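Local coordinates for protein fatty acyl CoA synthetase FADD13 (FATTY-ACYL-CoA SYNTHETASE) (Mycobacterium tuberculosis, PDB 3R44) that belongs to the ANL superfamily of AMP-binding enzymes and is named a fatty acyl CoA synthetase, at residues A[421-435]-A[474-486]. Numbering follows the deposited sequence.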
loop_
_atom_site.group_PDB
_atom_site.type_symbol
_atom_site.label_atom_id
_atom_site.label_comp_id
_atom_site.label_asym_id
_atom_site.label_seq_id
_atom_site.Cartn_x
_atom_site.Cartn_y
_atom_site.Cartn_z
ATOM N N GLU A 421 0.061 23.295 16.547
ATOM C CA GLU A 421 0.878 23.565 15.353
ATOM C C GLU A 421 1.485 22.266 14.837
ATOM O O GLU A 421 1.955 21.434 15.628
ATOM C CB GLU A 421 2.045 24.501 15.687
ATOM C CG GLU A 421 1.655 25.845 16.340
ATOM C CD GLU A 421 1.476 27.010 15.332
ATOM O OE1 GLU A 421 0.955 26.797 14.213
ATOM O OE2 GLU A 421 1.868 28.153 15.677
ATOM N N ASN A 422 1.519 22.105 13.523
ATOM C CA ASN A 422 2.088 20.907 12.913
ATOM C C ASN A 422 3.584 21.048 12.764
ATOM O O ASN A 422 4.040 22.031 12.227
ATOM C CB ASN A 422 1.499 20.673 11.525
ATOM C CG ASN A 422 0.057 20.212 11.567
ATOM O OD1 ASN A 422 -0.517 20.026 12.641
ATOM N ND2 ASN A 422 -0.538 20.033 10.399
ATOM N N VAL A 423 4.327 20.038 13.200
ATOM C CA VAL A 423 5.764 20.021 13.118
ATOM C C VAL A 423 6.170 18.702 12.477
ATOM O O VAL A 423 5.797 17.622 12.996
ATOM C CB VAL A 423 6.366 20.092 14.559
ATOM C CG1 VAL A 423 7.809 20.124 14.534
ATOM C CG2 VAL A 423 5.842 21.315 15.285
ATOM N N TYR A 424 6.915 18.746 11.374
ATOM C CA TYR A 424 7.403 17.496 10.806
ATOM C C TYR A 424 8.864 17.251 11.262
ATOM O O TYR A 424 9.720 18.165 11.257
ATOM C CB TYR A 424 7.313 17.392 9.272
ATOM C CG TYR A 424 5.936 17.254 8.650
ATOM C CD1 TYR A 424 5.408 15.999 8.314
ATOM C CD2 TYR A 424 5.194 18.382 8.360
ATOM C CE1 TYR A 424 4.138 15.892 7.680
ATOM C CE2 TYR A 424 3.939 18.304 7.752
ATOM C CZ TYR A 424 3.401 17.052 7.406
ATOM O OH TYR A 424 2.127 16.962 6.776
ATOM N N PRO A 425 9.149 16.010 11.639
ATOM C CA PRO A 425 10.446 15.663 12.194
ATOM C C PRO A 425 11.613 15.977 11.276
ATOM O O PRO A 425 12.650 16.378 11.782
ATOM C CB PRO A 425 10.338 14.151 12.360
ATOM C CG PRO A 425 8.954 13.952 12.702
ATOM C CD PRO A 425 8.243 14.856 11.741
ATOM N N ALA A 426 11.457 15.827 9.956
ATOM C CA ALA A 426 12.563 16.034 9.013
ATOM C C ALA A 426 13.056 17.463 9.055
ATOM O O ALA A 426 14.226 17.713 8.844
ATOM C CB ALA A 426 12.168 15.670 7.544
ATOM N N GLU A 427 12.161 18.391 9.379
ATOM C CA GLU A 427 12.507 19.820 9.426
ATOM C C GLU A 427 13.569 20.047 10.510
ATOM O O GLU A 427 14.538 20.787 10.316
ATOM C CB GLU A 427 11.253 20.661 9.717
ATOM C CG GLU A 427 10.071 20.379 8.777
ATOM C CD GLU A 427 8.845 21.288 9.065
ATOM O OE1 GLU A 427 8.941 22.495 8.707
ATOM O OE2 GLU A 427 7.812 20.801 9.629
ATOM N N ILE A 428 13.408 19.327 11.610
ATOM C CA ILE A 428 14.317 19.399 12.758
ATOM C C ILE A 428 15.534 18.503 12.489
ATOM O O ILE A 428 16.698 18.931 12.639
ATOM C CB ILE A 428 13.606 19.010 14.066
ATOM C CG1 ILE A 428 12.423 19.958 14.329
ATOM C CG2 ILE A 428 14.616 18.992 15.228
ATOM C CD1 ILE A 428 11.451 19.459 15.452
ATOM N N GLU A 429 15.283 17.267 12.087
ATOM C CA GLU A 429 16.397 16.356 11.815
ATOM C C GLU A 429 17.440 16.941 10.844
ATOM O O GLU A 429 18.659 16.834 11.062
ATOM C CB GLU A 429 15.873 15.038 11.276
ATOM C CG GLU A 429 15.119 14.195 12.271
ATOM C CD GLU A 429 14.230 13.164 11.612
ATOM O OE1 GLU A 429 14.163 13.168 10.357
ATOM O OE2 GLU A 429 13.615 12.326 12.330
ATOM N N SER A 430 16.983 17.578 9.769
ATOM C CA SER A 430 17.913 18.129 8.765
ATOM C C SER A 430 18.741 19.312 9.281
ATOM O O SER A 430 19.734 19.638 8.678
ATOM C CB SER A 430 17.194 18.549 7.474
ATOM O OG SER A 430 16.224 19.550 7.747
ATOM N N VAL A 431 18.327 19.945 10.376
ATOM C CA VAL A 431 19.095 21.029 10.997
ATOM C C VAL A 431 20.136 20.461 11.983
ATOM O O VAL A 431 21.320 20.817 11.959
ATOM C CB VAL A 431 18.133 22.022 11.690
ATOM C CG1 VAL A 431 18.902 23.021 12.545
ATOM C CG2 VAL A 431 17.298 22.761 10.613
ATOM N N ILE A 432 19.665 19.564 12.843
ATOM C CA ILE A 432 20.502 18.955 13.843
ATOM C C ILE A 432 21.601 18.070 13.288
ATOM O O ILE A 432 22.689 18.038 13.861
ATOM C CB ILE A 432 19.624 18.137 14.874
ATOM C CG1 ILE A 432 18.644 19.082 15.558
ATOM C CG2 ILE A 432 20.529 17.405 15.877
ATOM C CD1 ILE A 432 17.697 18.416 16.564
ATOM N N ILE A 433 21.351 17.364 12.191
ATOM C CA ILE A 433 22.395 16.525 11.565
ATOM C C ILE A 433 23.593 17.385 11.171
ATOM O O ILE A 433 24.715 16.886 11.112
ATOM C CB ILE A 433 21.866 15.706 10.345
ATOM C CG1 ILE A 433 22.853 14.577 9.930
ATOM C CG2 ILE A 433 21.580 16.629 9.161
ATOM C CD1 ILE A 433 23.045 13.485 10.983
ATOM N N GLY A 434 23.359 18.678 10.943
ATOM C CA GLY A 434 24.431 19.641 10.688
ATOM C C GLY A 434 25.356 20.034 11.827
ATOM O O GLY A 434 26.481 20.517 11.573
ATOM N N VAL A 435 24.917 19.854 13.070
ATOM C CA VAL A 435 25.699 20.263 14.224
ATOM C C VAL A 435 26.995 19.421 14.258
ATOM O O VAL A 435 26.958 18.209 14.136
ATOM C CB VAL A 435 24.939 20.121 15.567
ATOM C CG1 VAL A 435 25.885 20.373 16.774
ATOM C CG2 VAL A 435 23.752 21.045 15.605
ATOM N N TYR A 474 21.426 26.269 18.640
ATOM C CA TYR A 474 21.727 26.190 17.196
ATOM C C TYR A 474 20.482 26.081 16.324
ATOM O O TYR A 474 20.359 26.790 15.323
ATOM C CB TYR A 474 22.638 25.027 16.892
ATOM C CG TYR A 474 23.009 24.885 15.447
ATOM C CD1 TYR A 474 24.120 25.548 14.937
ATOM C CD2 TYR A 474 22.266 24.094 14.593
ATOM C CE1 TYR A 474 24.480 25.419 13.599
ATOM C CE2 TYR A 474 22.619 23.934 13.265
ATOM C CZ TYR A 474 23.722 24.608 12.768
ATOM O OH TYR A 474 24.076 24.469 11.449
ATOM N N CYS A 475 19.558 25.206 16.703
ATOM C CA CYS A 475 18.256 25.088 16.026
ATOM C C CYS A 475 17.518 26.433 15.953
ATOM O O CYS A 475 16.879 26.737 14.952
ATOM C CB CYS A 475 17.352 24.113 16.773
ATOM S SG CYS A 475 17.624 22.388 16.329
ATOM N N GLY A 476 17.592 27.206 17.033
ATOM C CA GLY A 476 16.939 28.518 17.120
ATOM C C GLY A 476 17.408 29.516 16.069
ATOM O O GLY A 476 16.856 30.611 15.950
ATOM N N THR A 477 18.419 29.103 15.305
ATOM C CA THR A 477 19.043 29.878 14.239
ATOM C C THR A 477 18.309 29.650 12.930
ATOM O O THR A 477 18.204 30.544 12.095
ATOM C CB THR A 477 20.514 29.409 14.004
ATOM O OG1 THR A 477 21.337 29.797 15.100
ATOM C CG2 THR A 477 21.071 29.985 12.726
ATOM N N ARG A 478 17.815 28.435 12.745
ATOM C CA ARG A 478 17.277 28.038 11.449
ATOM C C ARG A 478 15.759 27.793 11.457
ATOM O O ARG A 478 15.147 27.734 10.400
ATOM C CB ARG A 478 18.007 26.782 10.951
ATOM C CG ARG A 478 19.482 26.993 10.577
ATOM C CD ARG A 478 20.324 25.740 10.861
ATOM N NE ARG A 478 21.291 25.461 9.805
ATOM C CZ ARG A 478 20.971 24.984 8.599
ATOM N NH1 ARG A 478 19.702 24.729 8.278
ATOM N NH2 ARG A 478 21.923 24.780 7.689
ATOM N N LEU A 479 15.157 27.650 12.635
ATOM C CA LEU A 479 13.763 27.223 12.726
ATOM C C LEU A 479 12.953 28.189 13.541
ATOM O O LEU A 479 13.415 28.706 14.554
ATOM C CB LEU A 479 13.680 25.859 13.402
ATOM C CG LEU A 479 14.279 24.689 12.615
ATOM C CD1 LEU A 479 14.381 23.460 13.484
ATOM C CD2 LEU A 479 13.511 24.404 11.326
ATOM N N ALA A 480 11.722 28.407 13.118
ATOM C CA ALA A 480 10.767 29.102 13.955
ATOM C C ALA A 480 10.789 28.514 15.375
ATOM O O ALA A 480 11.029 27.308 15.574
ATOM C CB ALA A 480 9.374 28.997 13.345
ATOM N N ARG A 481 10.546 29.374 16.355
ATOM C CA ARG A 481 10.556 28.986 17.774
ATOM C C ARG A 481 9.665 27.757 18.085
ATOM O O ARG A 481 10.098 26.863 18.814
ATOM C CB ARG A 481 10.184 30.202 18.653
ATOM C CG ARG A 481 10.765 30.200 20.062
ATOM N N TYR A 482 8.443 27.689 17.533
ATOM C CA TYR A 482 7.517 26.572 17.835
ATOM C C TYR A 482 7.985 25.222 17.287
ATOM O O TYR A 482 7.503 24.187 17.717
ATOM C CB TYR A 482 6.080 26.855 17.362
ATOM C CG TYR A 482 5.839 26.696 15.866
ATOM C CD1 TYR A 482 5.268 25.533 15.353
ATOM C CD2 TYR A 482 6.183 27.702 14.973
ATOM C CE1 TYR A 482 5.051 25.376 13.985
ATOM C CE2 TYR A 482 5.952 27.567 13.603
ATOM C CZ TYR A 482 5.388 26.403 13.118
ATOM O OH TYR A 482 5.164 26.250 11.769
ATOM N N LYS A 483 8.934 25.246 16.353
ATOM C CA LYS A 483 9.513 24.054 15.767
ATOM C C LYS A 483 10.771 23.518 16.487
ATOM O O LYS A 483 11.295 22.496 16.106
ATOM C CB LYS A 483 9.909 24.338 14.323
ATOM C CG LYS A 483 8.788 24.355 13.306
ATOM C CD LYS A 483 9.398 24.498 11.913
ATOM C CE LYS A 483 8.359 24.393 10.835
ATOM N NZ LYS A 483 7.447 25.530 10.845
ATOM N N LEU A 484 11.284 24.233 17.470
ATOM C CA LEU A 484 12.454 23.789 18.195
ATOM C C LEU A 484 12.080 22.530 18.938
ATOM O O LEU A 484 10.991 22.480 19.509
ATOM C CB LEU A 484 12.881 24.830 19.212
ATOM C CG LEU A 484 13.260 26.175 18.579
ATOM C CD1 LEU A 484 13.763 27.154 19.605
ATOM C CD2 LEU A 484 14.286 25.919 17.503
ATOM N N PRO A 485 13.011 21.548 18.996
ATOM C CA PRO A 485 12.801 20.352 19.811
ATOM C C PRO A 485 12.614 20.764 21.249
ATOM O O PRO A 485 13.315 21.691 21.705
ATOM C CB PRO A 485 14.111 19.558 19.647
ATOM C CG PRO A 485 15.087 20.486 19.168
ATOM C CD PRO A 485 14.404 21.650 18.523
ATOM N N LYS A 486 11.631 20.171 21.929
ATOM C CA LYS A 486 11.387 20.513 23.327
ATOM C C LYS A 486 12.123 19.587 24.294
ATOM O O LYS A 486 12.205 19.870 25.471
ATOM C CB LYS A 486 9.881 20.641 23.654
ATOM C CG LYS A 486 9.234 21.931 23.070
ATOM C CD LYS A 486 7.746 22.135 23.472
ATOM C CE LYS A 486 6.992 23.094 22.538
ATOM N NZ LYS A 486 7.294 24.538 22.792
#
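Val431 of helix 425-432 packs on Cys475 of helix 468-478 and on Leu479. The axes of helices 425-432 and 474-478 run at 119° and pass 10.0 Å apart. From Leu479 on, the chain runs out to strand 421-423 at Tyr482 and Lys483, then turns back so that Pro485 reaches Ile428 and Ile432, which also touch strands 438-448 and 454-461. Val431 wedges in through both methyls: CG1 lies 3.5 Å from CD of Arg478, whose bent chain runs antiparallel alongside, and CG2 faces Leu479 CG. Tyr474 CG is anti to the backbone N (chi1 -179°), carrying the ring toward Val431 and Val435. Val431 O sits at the ring edge, and Val435 CG2 comes to 3.5 Å from Tyr474 CD2. Ile432 CG1 touches Cys475 SG at 3.5 Å. The Glu421 carboxylate stacks over the Tyr482 ring, their planes 20° apart. Lys483 CG lies over the rim of the opposite face, and Lys483 NZ donates to Tyr482 OH at 2.6 Å. Glu427 OE1 stays 4.0 Å from Lys483 NZ, beyond a salt bridge, and Glu427 OE2 accepts from Tyr424 N. The contact joins strand 421-423 and helix 425-432 to helix 468-478 and the following chain, within the small C-terminal alpha/beta domain of AMP-binding enzymes.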